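RNA polymerase II subunit A C-terminal domain phosphatase SSU72 (Homo sapiens, PDB 4H3K) dephosphorylates the C-terminal domain of RNA polymerase II as a serine/threonine protein phosphatase and takes part in RNA processing and transcription termination. Local coordinates at residues B[26-34]-B[124-135]; B[37-45]-B[161-172]. The protein carries 1 engineered substitution. All coordinates share one frame; numbering follows the deposited sequence.

Contact 1. Residues B[26-34]-B[124-135]. Engineered in segment 26-34: Ser32 (natural residue Cys). With PO4 (phosphate ion), chain F.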
loop_
_atom_site.group_PDB
_atom_site.type_symbol
_atom_site.label_atom_id
_atom_site.label_comp_id
_atom_site.label_asym_id
_atom_site.label_seq_id
_atom_site.Cartn_x
_atom_site.Cartn_y
_atom_site.Cartn_z
ATOM N N LEU B 26 7.313 10.503 -9.663
ATOM C CA LEU B 26 6.606 9.179 -9.677
ATOM C C LEU B 26 7.638 8.081 -9.539
ATOM O O LEU B 26 8.554 8.000 -10.339
ATOM C CB LEU B 26 5.838 8.975 -10.977
ATOM C CG LEU B 26 4.959 7.721 -11.041
ATOM C CD1 LEU B 26 3.627 7.947 -10.322
ATOM C CD2 LEU B 26 4.737 7.332 -12.499
ATOM N N ARG B 27 7.501 7.261 -8.507
ATOM C CA ARG B 27 8.447 6.173 -8.275
ATOM C C ARG B 27 7.876 4.911 -8.880
ATOM O O ARG B 27 6.847 4.401 -8.402
ATOM C CB ARG B 27 8.686 5.990 -6.778
ATOM C CG ARG B 27 9.384 7.201 -6.096
ATOM C CD ARG B 27 9.923 6.771 -4.742
ATOM N NE ARG B 27 10.437 5.404 -4.854
ATOM C CZ ARG B 27 11.699 5.091 -5.131
ATOM N NH1 ARG B 27 12.600 6.053 -5.284
ATOM N NH2 ARG B 27 12.058 3.822 -5.242
ATOM N N VAL B 28 8.530 4.410 -9.926
ATOM C CA VAL B 28 8.028 3.234 -10.647
ATOM C C VAL B 28 8.948 2.027 -10.472
ATOM O O VAL B 28 10.177 2.184 -10.384
ATOM C CB VAL B 28 7.935 3.569 -12.148
ATOM C CG1 VAL B 28 7.411 2.361 -12.988
ATOM C CG2 VAL B 28 7.074 4.790 -12.340
ATOM N N ALA B 29 8.350 0.841 -10.423
ATOM C CA ALA B 29 9.054 -0.431 -10.566
ATOM C C ALA B 29 8.491 -1.118 -11.785
ATOM O O ALA B 29 7.272 -1.099 -11.999
ATOM C CB ALA B 29 8.869 -1.318 -9.345
ATOM N N VAL B 30 9.378 -1.654 -12.620
ATOM C CA VAL B 30 8.959 -2.500 -13.720
ATOM C C VAL B 30 9.485 -3.910 -13.476
ATOM O O VAL B 30 10.659 -4.089 -13.125
ATOM C CB VAL B 30 9.444 -1.983 -15.097
ATOM C CG1 VAL B 30 8.813 -2.859 -16.197
ATOM C CG2 VAL B 30 9.023 -0.528 -15.320
ATOM N N VAL B 31 8.601 -4.903 -13.655
ATOM C CA VAL B 31 8.876 -6.287 -13.249
ATOM C C VAL B 31 8.620 -7.264 -14.411
ATOM O O VAL B 31 7.551 -7.251 -15.038
ATOM C CB VAL B 31 7.996 -6.692 -12.035
ATOM C CG1 VAL B 31 8.501 -7.992 -11.409
ATOM C CG2 VAL B 31 7.973 -5.580 -10.984
ATOM N N SER B 32 9.607 -8.104 -14.718
ATOM C CA SER B 32 9.373 -9.158 -15.690
ATOM C C SER B 32 9.656 -10.490 -14.997
ATOM O O SER B 32 9.558 -10.592 -13.757
ATOM C CB SER B 32 10.257 -8.968 -16.938
ATOM O OG SER B 32 11.610 -8.980 -16.530
ATOM N N SER B 33 10.001 -11.510 -15.768
ATOM C CA SER B 33 10.271 -12.814 -15.141
ATOM C C SER B 33 11.719 -12.996 -14.721
ATOM O O SER B 33 12.013 -13.342 -13.561
ATOM C CB SER B 33 9.795 -13.946 -16.039
ATOM O OG SER B 33 9.892 -15.131 -15.287
ATOM N N SER B 34 12.628 -12.713 -15.648
ATOM C CA SER B 34 14.060 -12.924 -15.435
ATOM C C SER B 34 14.842 -11.636 -15.146
ATOM O O SER B 34 16.029 -11.711 -14.876
ATOM C CB SER B 34 14.656 -13.616 -16.655
ATOM O OG SER B 34 14.049 -14.892 -16.827
ATOM N N LEU B 124 9.632 1.135 -1.570
ATOM C CA LEU B 124 8.261 1.587 -1.852
ATOM C C LEU B 124 8.131 2.236 -3.224
ATOM O O LEU B 124 9.009 3.010 -3.645
ATOM C CB LEU B 124 7.743 2.562 -0.785
ATOM C CG LEU B 124 7.882 2.169 0.697
ATOM C CD1 LEU B 124 7.290 3.239 1.623
ATOM C CD2 LEU B 124 7.226 0.828 0.947
ATOM N N PHE B 125 7.035 1.916 -3.914
ATOM C CA PHE B 125 6.699 2.538 -5.192
ATOM C C PHE B 125 5.287 3.132 -5.186
ATOM O O PHE B 125 4.447 2.799 -4.341
ATOM C CB PHE B 125 6.837 1.488 -6.303
ATOM C CG PHE B 125 8.185 0.859 -6.325
ATOM C CD1 PHE B 125 9.263 1.541 -6.886
ATOM C CD2 PHE B 125 8.407 -0.348 -5.697
ATOM C CE1 PHE B 125 10.527 0.985 -6.887
ATOM C CE2 PHE B 125 9.697 -0.907 -5.664
ATOM C CZ PHE B 125 10.748 -0.234 -6.267
ATOM N N ASP B 126 5.058 4.024 -6.126
ATOM C CA ASP B 126 3.729 4.536 -6.415
ATOM C C ASP B 126 3.033 3.576 -7.361
ATOM O O ASP B 126 1.816 3.377 -7.282
ATOM C CB ASP B 126 3.842 5.902 -7.111
ATOM C CG ASP B 126 4.513 6.962 -6.216
ATOM O OD1 ASP B 126 4.145 7.057 -5.040
ATOM O OD2 ASP B 126 5.372 7.706 -6.707
ATOM N N LEU B 127 3.814 3.011 -8.286
ATOM C CA LEU B 127 3.252 2.260 -9.411
ATOM C C LEU B 127 4.169 1.124 -9.772
ATOM O O LEU B 127 5.375 1.329 -9.922
ATOM C CB LEU B 127 3.050 3.172 -10.624
ATOM C CG LEU B 127 2.638 2.489 -11.935
ATOM C CD1 LEU B 127 1.241 1.833 -11.761
ATOM C CD2 LEU B 127 2.646 3.485 -13.099
ATOM N N ILE B 128 3.603 -0.083 -9.851
ATOM C CA ILE B 128 4.375 -1.257 -10.248
ATOM C C ILE B 128 3.769 -1.751 -11.546
ATOM O O ILE B 128 2.587 -2.047 -11.593
ATOM C CB ILE B 128 4.362 -2.382 -9.170
ATOM C CG1 ILE B 128 4.936 -1.864 -7.816
ATOM C CG2 ILE B 128 5.086 -3.634 -9.712
ATOM C CD1 ILE B 128 4.714 -2.848 -6.565
ATOM N N LEU B 129 4.585 -1.848 -12.589
ATOM C CA LEU B 129 4.136 -2.341 -13.876
ATOM C C LEU B 129 4.727 -3.710 -14.115
ATOM O O LEU B 129 5.948 -3.882 -14.006
ATOM C CB LEU B 129 4.598 -1.404 -14.968
ATOM C CG LEU B 129 3.897 -0.041 -14.836
ATOM C CD1 LEU B 129 4.776 1.036 -15.304
ATOM C CD2 LEU B 129 2.648 -0.070 -15.672
ATOM N N THR B 130 3.879 -4.672 -14.473
ATOM C CA THR B 130 4.346 -6.023 -14.751
ATOM C C THR B 130 4.178 -6.300 -16.231
ATOM O O THR B 130 3.324 -5.695 -16.885
ATOM C CB THR B 130 3.611 -7.083 -13.878
ATOM O OG1 THR B 130 2.211 -7.085 -14.190
ATOM C CG2 THR B 130 3.767 -6.733 -12.381
ATOM N N CYS B 131 4.995 -7.220 -16.763
ATOM C CA CYS B 131 5.097 -7.423 -18.201
ATOM C C CYS B 131 4.394 -8.692 -18.705
ATOM O O CYS B 131 4.482 -8.988 -19.874
ATOM C CB CYS B 131 6.575 -7.400 -18.641
ATOM S SG CYS B 131 7.408 -5.836 -18.187
ATOM N N GLU B 132 3.715 -9.427 -17.814
ATOM C CA GLU B 132 2.817 -10.512 -18.170
ATOM C C GLU B 132 2.038 -10.983 -16.968
ATOM O O GLU B 132 2.459 -10.797 -15.821
ATOM C CB GLU B 132 3.525 -11.717 -18.848
ATOM C CG GLU B 132 4.406 -12.529 -17.949
ATOM C CD GLU B 132 4.951 -13.763 -18.689
ATOM O OE1 GLU B 132 5.930 -13.612 -19.423
ATOM O OE2 GLU B 132 4.360 -14.845 -18.564
ATOM N N GLU B 133 0.877 -11.583 -17.233
ATOM C CA GLU B 133 -0.062 -11.866 -16.155
ATOM C C GLU B 133 0.507 -12.780 -15.055
ATOM O O GLU B 133 0.208 -12.603 -13.867
ATOM C CB GLU B 133 -1.365 -12.439 -16.731
ATOM C CG GLU B 133 -2.423 -12.559 -15.694
ATOM C CD GLU B 133 -3.729 -13.091 -16.245
ATOM O OE1 GLU B 133 -3.853 -13.157 -17.470
ATOM O OE2 GLU B 133 -4.629 -13.445 -15.452
ATOM N N ARG B 134 1.334 -13.749 -15.442
ATOM C CA ARG B 134 1.982 -14.622 -14.440
ATOM C C ARG B 134 2.855 -13.805 -13.462
ATOM O O ARG B 134 2.966 -14.141 -12.290
ATOM C CB ARG B 134 2.858 -15.663 -15.178
ATOM C CG ARG B 134 3.518 -16.747 -14.322
ATOM C CD ARG B 134 4.854 -17.279 -14.984
ATOM N NE ARG B 134 5.956 -16.306 -14.807
ATOM C CZ ARG B 134 7.054 -16.493 -14.066
ATOM N NH1 ARG B 134 7.281 -17.654 -13.446
ATOM N NH2 ARG B 134 7.939 -15.516 -13.943
ATOM N N VAL B 135 3.528 -12.782 -13.978
ATOM C CA VAL B 135 4.400 -11.924 -13.176
ATOM C C VAL B 135 3.514 -11.044 -12.275
ATOM O O VAL B 135 3.801 -10.872 -11.081
ATOM C CB VAL B 135 5.303 -11.053 -14.077
ATOM C CG1 VAL B 135 5.991 -9.952 -13.270
ATOM C CG2 VAL B 135 6.327 -11.925 -14.803
HETATM P P PO4 F . 12.413 -10.968 -19.079
HETATM O O1 PO4 F . 13.231 -10.079 -18.193
HETATM O O2 PO4 F . 13.315 -11.892 -19.912
HETATM O O3 PO4 F . 11.579 -10.162 -20.056
HETATM O O4 PO4 F . 11.453 -11.830 -18.310
#

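Contact 2. Residues B[37-45]-B[161-172]. With PO4 (phosphate ion), chain F.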
loop_
_atom_site.group_PDB
_atom_site.type_symbol
_atom_site.label_atom_id
_atom_site.label_comp_id
_atom_site.label_asym_id
_atom_site.label_seq_id
_atom_site.Cartn_x
_atom_site.Cartn_y
_atom_site.Cartn_z
ATOM N N ASN B 37 15.106 -8.678 -19.994
ATOM C CA ASN B 37 14.655 -8.171 -21.279
ATOM C C ASN B 37 13.541 -7.112 -21.153
ATOM O O ASN B 37 13.821 -5.939 -21.255
ATOM C CB ASN B 37 14.255 -9.355 -22.194
ATOM C CG ASN B 37 13.726 -8.908 -23.562
ATOM O OD1 ASN B 37 12.851 -9.557 -24.153
ATOM N ND2 ASN B 37 14.259 -7.826 -24.066
ATOM N N ARG B 38 12.292 -7.524 -20.927
ATOM C CA ARG B 38 11.183 -6.559 -20.889
ATOM C C ARG B 38 11.344 -5.467 -19.818
ATOM O O ARG B 38 11.165 -4.270 -20.089
ATOM C CB ARG B 38 9.858 -7.309 -20.780
ATOM C CG ARG B 38 9.625 -8.188 -22.013
ATOM C CD ARG B 38 8.590 -9.260 -21.728
ATOM N NE ARG B 38 9.088 -10.263 -20.772
ATOM C CZ ARG B 38 8.333 -11.198 -20.211
ATOM N NH1 ARG B 38 7.039 -11.265 -20.506
ATOM N NH2 ARG B 38 8.855 -12.071 -19.339
ATOM N N SER B 39 11.728 -5.866 -18.611
ATOM C CA SER B 39 11.863 -4.911 -17.522
ATOM C C SER B 39 13.095 -4.019 -17.681
ATOM O O SER B 39 13.067 -2.871 -17.270
ATOM C CB SER B 39 11.870 -5.621 -16.130
ATOM O OG SER B 39 12.884 -6.644 -16.093
ATOM N N MET B 40 14.155 -4.530 -18.302
ATOM C CA MET B 40 15.385 -3.777 -18.463
ATOM C C MET B 40 15.306 -2.765 -19.621
ATOM O O MET B 40 15.815 -1.645 -19.509
ATOM C CB MET B 40 16.578 -4.723 -18.597
ATOM C CG MET B 40 16.823 -5.495 -17.304
ATOM S SD MET B 40 17.360 -4.378 -15.987
ATOM C CE MET B 40 19.129 -4.221 -16.365
ATOM N N GLU B 41 14.683 -3.175 -20.717
ATOM C CA GLU B 41 14.305 -2.230 -21.787
ATOM C C GLU B 41 13.483 -1.061 -21.225
ATOM O O GLU B 41 13.702 0.107 -21.586
ATOM C CB GLU B 41 13.508 -2.965 -22.862
ATOM C CG GLU B 41 13.464 -2.253 -24.229
ATOM C CD GLU B 41 14.857 -2.043 -24.815
ATOM O OE1 GLU B 41 15.160 -0.909 -25.154
ATOM O OE2 GLU B 41 15.652 -3.000 -24.880
ATOM N N ALA B 42 12.549 -1.368 -20.329
ATOM C CA ALA B 42 11.692 -0.339 -19.740
ATOM C C ALA B 42 12.485 0.492 -18.732
ATOM O O ALA B 42 12.333 1.683 -18.702
ATOM C CB ALA B 42 10.455 -0.977 -19.071
ATOM N N HIS B 43 13.328 -0.158 -17.922
ATOM C CA HIS B 43 14.184 0.528 -16.946
ATOM C C HIS B 43 15.007 1.552 -17.714
ATOM O O HIS B 43 15.038 2.729 -17.345
ATOM C CB HIS B 43 15.105 -0.496 -16.264
ATOM C CG HIS B 43 15.881 0.030 -15.092
ATOM N ND1 HIS B 43 16.196 -0.764 -14.003
ATOM C CD2 HIS B 43 16.441 1.239 -14.848
ATOM C CE1 HIS B 43 16.898 -0.060 -13.136
ATOM N NE2 HIS B 43 17.056 1.160 -13.620
ATOM N N ASN B 44 15.629 1.107 -18.804
ATOM C CA ASN B 44 16.480 1.978 -19.615
ATOM C C ASN B 44 15.715 3.202 -20.163
ATOM O O ASN B 44 16.162 4.346 -19.964
ATOM C CB ASN B 44 17.184 1.172 -20.727
ATOM C CG ASN B 44 18.289 1.978 -21.457
ATOM O OD1 ASN B 44 18.154 2.282 -22.647
ATOM N ND2 ASN B 44 19.353 2.339 -20.742
ATOM N N ILE B 45 14.578 2.984 -20.830
ATOM C CA ILE B 45 13.810 4.108 -21.403
ATOM C C ILE B 45 13.320 5.050 -20.274
ATOM O O ILE B 45 13.499 6.280 -20.343
ATOM C CB ILE B 45 12.585 3.623 -22.266
ATOM C CG1 ILE B 45 13.033 2.732 -23.459
ATOM C CG2 ILE B 45 11.760 4.824 -22.804
ATOM C CD1 ILE B 45 14.344 3.072 -24.064
ATOM N N ILE B 161 3.459 -8.407 -22.403
ATOM C CA ILE B 161 4.487 -8.152 -23.404
ATOM C C ILE B 161 5.241 -9.441 -23.710
ATOM O O ILE B 161 5.773 -10.085 -22.800
ATOM C CB ILE B 161 5.493 -7.076 -22.927
ATOM C CG1 ILE B 161 4.785 -5.741 -22.619
ATOM C CG2 ILE B 161 6.643 -6.909 -23.971
ATOM C CD1 ILE B 161 5.608 -4.839 -21.602
ATOM N N GLN B 162 5.329 -9.798 -24.990
ATOM C CA GLN B 162 6.068 -11.002 -25.383
ATOM C C GLN B 162 7.561 -10.848 -25.098
ATOM O O GLN B 162 8.151 -9.767 -25.279
ATOM C CB GLN B 162 5.830 -11.327 -26.859
ATOM C CG GLN B 162 4.414 -11.833 -27.133
ATOM C CD GLN B 162 4.283 -12.567 -28.468
ATOM O OE1 GLN B 162 4.833 -12.132 -29.499
ATOM N NE2 GLN B 162 3.535 -13.679 -28.463
ATOM N N ASP B 163 8.173 -11.943 -24.680
ATOM C CA ASP B 163 9.565 -11.905 -24.308
ATOM C C ASP B 163 10.492 -12.065 -25.530
ATOM O O ASP B 163 11.105 -13.118 -25.718
ATOM C CB ASP B 163 9.873 -12.953 -23.236
ATOM C CG ASP B 163 11.252 -12.777 -22.638
ATOM O OD1 ASP B 163 12.062 -11.952 -23.140
ATOM O OD2 ASP B 163 11.555 -13.477 -21.669
ATOM N N ASN B 164 10.573 -11.029 -26.365
ATOM C CA ASN B 164 11.614 -10.943 -27.407
ATOM C C ASN B 164 12.024 -9.474 -27.500
ATOM O O ASN B 164 11.312 -8.613 -26.954
ATOM C CB ASN B 164 11.118 -11.494 -28.755
ATOM C CG ASN B 164 9.915 -10.734 -29.296
ATOM O OD1 ASN B 164 9.998 -9.541 -29.596
ATOM N ND2 ASN B 164 8.792 -11.431 -29.437
ATOM N N HIS B 165 13.145 -9.176 -28.167
ATOM C CA HIS B 165 13.700 -7.815 -28.124
ATOM C C HIS B 165 12.757 -6.764 -28.713
ATOM O O HIS B 165 12.617 -5.680 -28.167
ATOM C CB HIS B 165 15.100 -7.720 -28.771
ATOM C CG HIS B 165 16.137 -8.535 -28.066
ATOM N ND1 HIS B 165 17.041 -9.338 -28.737
ATOM C CD2 HIS B 165 16.385 -8.711 -26.742
ATOM C CE1 HIS B 165 17.812 -9.955 -27.856
ATOM N NE2 HIS B 165 17.430 -9.598 -26.640
ATOM N N GLU B 166 12.112 -7.103 -29.821
ATOM C CA GLU B 166 11.248 -6.157 -30.501
ATOM C C GLU B 166 10.010 -5.776 -29.678
ATOM O O GLU B 166 9.705 -4.587 -29.547
ATOM C CB GLU B 166 10.852 -6.699 -31.868
ATOM C CG GLU B 166 9.730 -5.913 -32.516
ATOM C CD GLU B 166 8.703 -6.797 -33.201
ATOM O OE1 GLU B 166 8.719 -8.038 -32.956
ATOM O OE2 GLU B 166 7.891 -6.234 -33.984
ATOM N N GLU B 167 9.300 -6.779 -29.148
ATOM C CA GLU B 167 8.131 -6.553 -28.291
ATOM C C GLU B 167 8.540 -5.883 -26.985
ATOM O O GLU B 167 7.811 -5.039 -26.491
ATOM C CB GLU B 167 7.355 -7.853 -28.011
ATOM C CG GLU B 167 6.612 -8.435 -29.247
ATOM C CD GLU B 167 5.554 -7.481 -29.803
ATOM O OE1 GLU B 167 4.712 -6.995 -29.024
ATOM O OE2 GLU B 167 5.564 -7.201 -31.027
ATOM N N ALA B 168 9.713 -6.236 -26.450
ATOM C CA ALA B 168 10.251 -5.558 -25.272
ATOM C C ALA B 168 10.386 -4.048 -25.496
ATOM O O ALA B 168 10.013 -3.256 -24.628
ATOM C CB ALA B 168 11.571 -6.125 -24.889
ATOM N N THR B 169 10.923 -3.673 -26.659
ATOM C CA THR B 169 11.141 -2.259 -27.011
ATOM C C THR B 169 9.802 -1.549 -27.144
ATOM O O THR B 169 9.614 -0.434 -26.645
ATOM C CB THR B 169 12.033 -2.127 -28.296
ATOM O OG1 THR B 169 13.290 -2.763 -28.041
ATOM C CG2 THR B 169 12.319 -0.661 -28.649
ATOM N N LEU B 170 8.857 -2.210 -27.795
ATOM C CA LEU B 170 7.553 -1.614 -28.006
ATOM C C LEU B 170 6.829 -1.440 -26.675
ATOM O O LEU B 170 6.178 -0.404 -26.402
ATOM C CB LEU B 170 6.747 -2.536 -28.928
ATOM C CG LEU B 170 5.330 -2.111 -29.265
ATOM C CD1 LEU B 170 5.357 -0.698 -29.869
ATOM C CD2 LEU B 170 4.784 -3.100 -30.307
ATOM N N GLY B 171 6.944 -2.478 -25.854
ATOM C CA GLY B 171 6.305 -2.544 -24.551
ATOM C C GLY B 171 6.851 -1.452 -23.664
ATOM O O GLY B 171 6.092 -0.785 -22.972
ATOM N N ALA B 172 8.169 -1.269 -23.704
ATOM C CA ALA B 172 8.843 -0.216 -22.940
ATOM C C ALA B 172 8.355 1.178 -23.340
ATOM O O ALA B 172 8.167 2.018 -22.481
ATOM C CB ALA B 172 10.332 -0.303 -23.138
HETATM P P PO4 F . 12.413 -10.968 -19.079
HETATM O O1 PO4 F . 13.231 -10.079 -18.193
HETATM O O2 PO4 F . 13.315 -11.892 -19.912
HETATM O O3 PO4 F . 11.579 -10.162 -20.056
HETATM O O4 PO4 F . 11.453 -11.830 -18.310
HETATM O O HOH W 1 9.094 -4.060 -22.148
#

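Contact 1. Residues B[26-34]-B[124-135]
The carbonyl oxygen Arg27 O takes two backbone N-H groups: Asp126 N, just before strand 127-130, at 2.9 Å and lying in the carbonyl plane, and Leu127 N, the strand's first residue, in a weak bond. Asp126 repays this with its side chain, because OD2 accepts from Arg27 N at 2.8 Å along an almost straight line (177°), on the anti side of the carboxylate and tilted from its plane. The Arg27 chain bends at chi3 (38°), which brings NE to Leu124 O at 3.0 Å, while NH2 lies 3.6 Å from Phe125 CE1. A leucine in place of Arg27 would probably leave Leu124 O without this donor and let the strand's lead-in move more freely. Phe125 then lays its ring over Ala29: Ala29 CB stands 3.5 Å from the centroid of the Phe125 ring, practically on the normal, a CH-pi contact.

From here strands 27-32 and 127-130 run parallel, neighbours in the five-stranded mixed sheet at the core of this phosphatase. Leu129 fixes the register by donating N to Ala29 O and accepting from Val31 N. On the face carrying Ala29 and Val31, Val31 splits its branches: CG2, beside the backbone N, meets Ile128 CG2, and CG1, anti to that N (chi1 -167°), meets Val135 CG1 at 3.7 Å. On the other face Val28 CG1 packs on Leu129 CD1, and Val30 CG1 touches Cys131 SG. At the end of the strand, the engineered Ser32, naturally cysteine, gives its OG to phosphate O1 at 2.6 Å; just beyond, Ser33 N and Ser34 N both donate to phosphate O4.

Contact 2. Residues B[37-45]-B[161-172]
Arg38 reaches across to the 161-172 segment with one hydrogen bond, NH1 to Ile161 O at 2.9 Å, close to the guanidinium plane. Its other nitrogens hold the phosphate edge-on: Arg38 NE gives a nearly straight bond to phosphate O3 (2.6 Å, 176°) and NH2 one to O4. Backbone N atoms of Asn37 and Arg38 add bonds to O1 and O3. Outside the segments, Glu132 pairs with Arg38 NH1, so the guanidinium is fixed from several sides. One water donates to both Arg38 O and Ala168 O.

Charge and stacking come from Asp163. Its carboxylate is stacked nearly parallel to the guanidinium, with Asp163 CB 3.7 Å above one face of the Arg38 group, offset toward its rim; the salt bridge from Arg38 NH2 to Asp163 OD2 is long, 3.8 Å, and no N-H points at the oxygen.

Apolar packing joins helices 38-45 and 165-172, whose axes approach to 8.3 Å and cross at -41°. Ala172 CB sits 3.7 Å from Ala42 CA and also meets Glu41 CG and Ile45 CG1.

An arginine at the start of a helix, binding edge-on an anion that backbone N-H groups also hold, matches the CX5R phosphate-binding loop (P-loop) of cysteine-based phosphatases, Ser32 here replacing the cysteine.

Contacts 1 and 2 lie about 12 Å apart, centre to centre, and meet round one phosphate ion. Along the chain their segments alternate: strand 27-32 is followed by helix 38-48, and strand 127-130 later by helix 165-184. Contact 1 joins neighbouring strands of the central sheet and the start of helix 133-145; contact 2 joins helix 38-48 to helix 165-184 and the loop before it. They touch directly where Ser32 OG lies 2.7 Å from Ser39 OG, probably a hydrogen bond, and where Cys131 O probably accepts from Ile161 N at 2.8 Å. The loop after strand 27-32, the start of helix 38-48 and the loop holding Asp163 surround the anion, consistent with the phosphatase site.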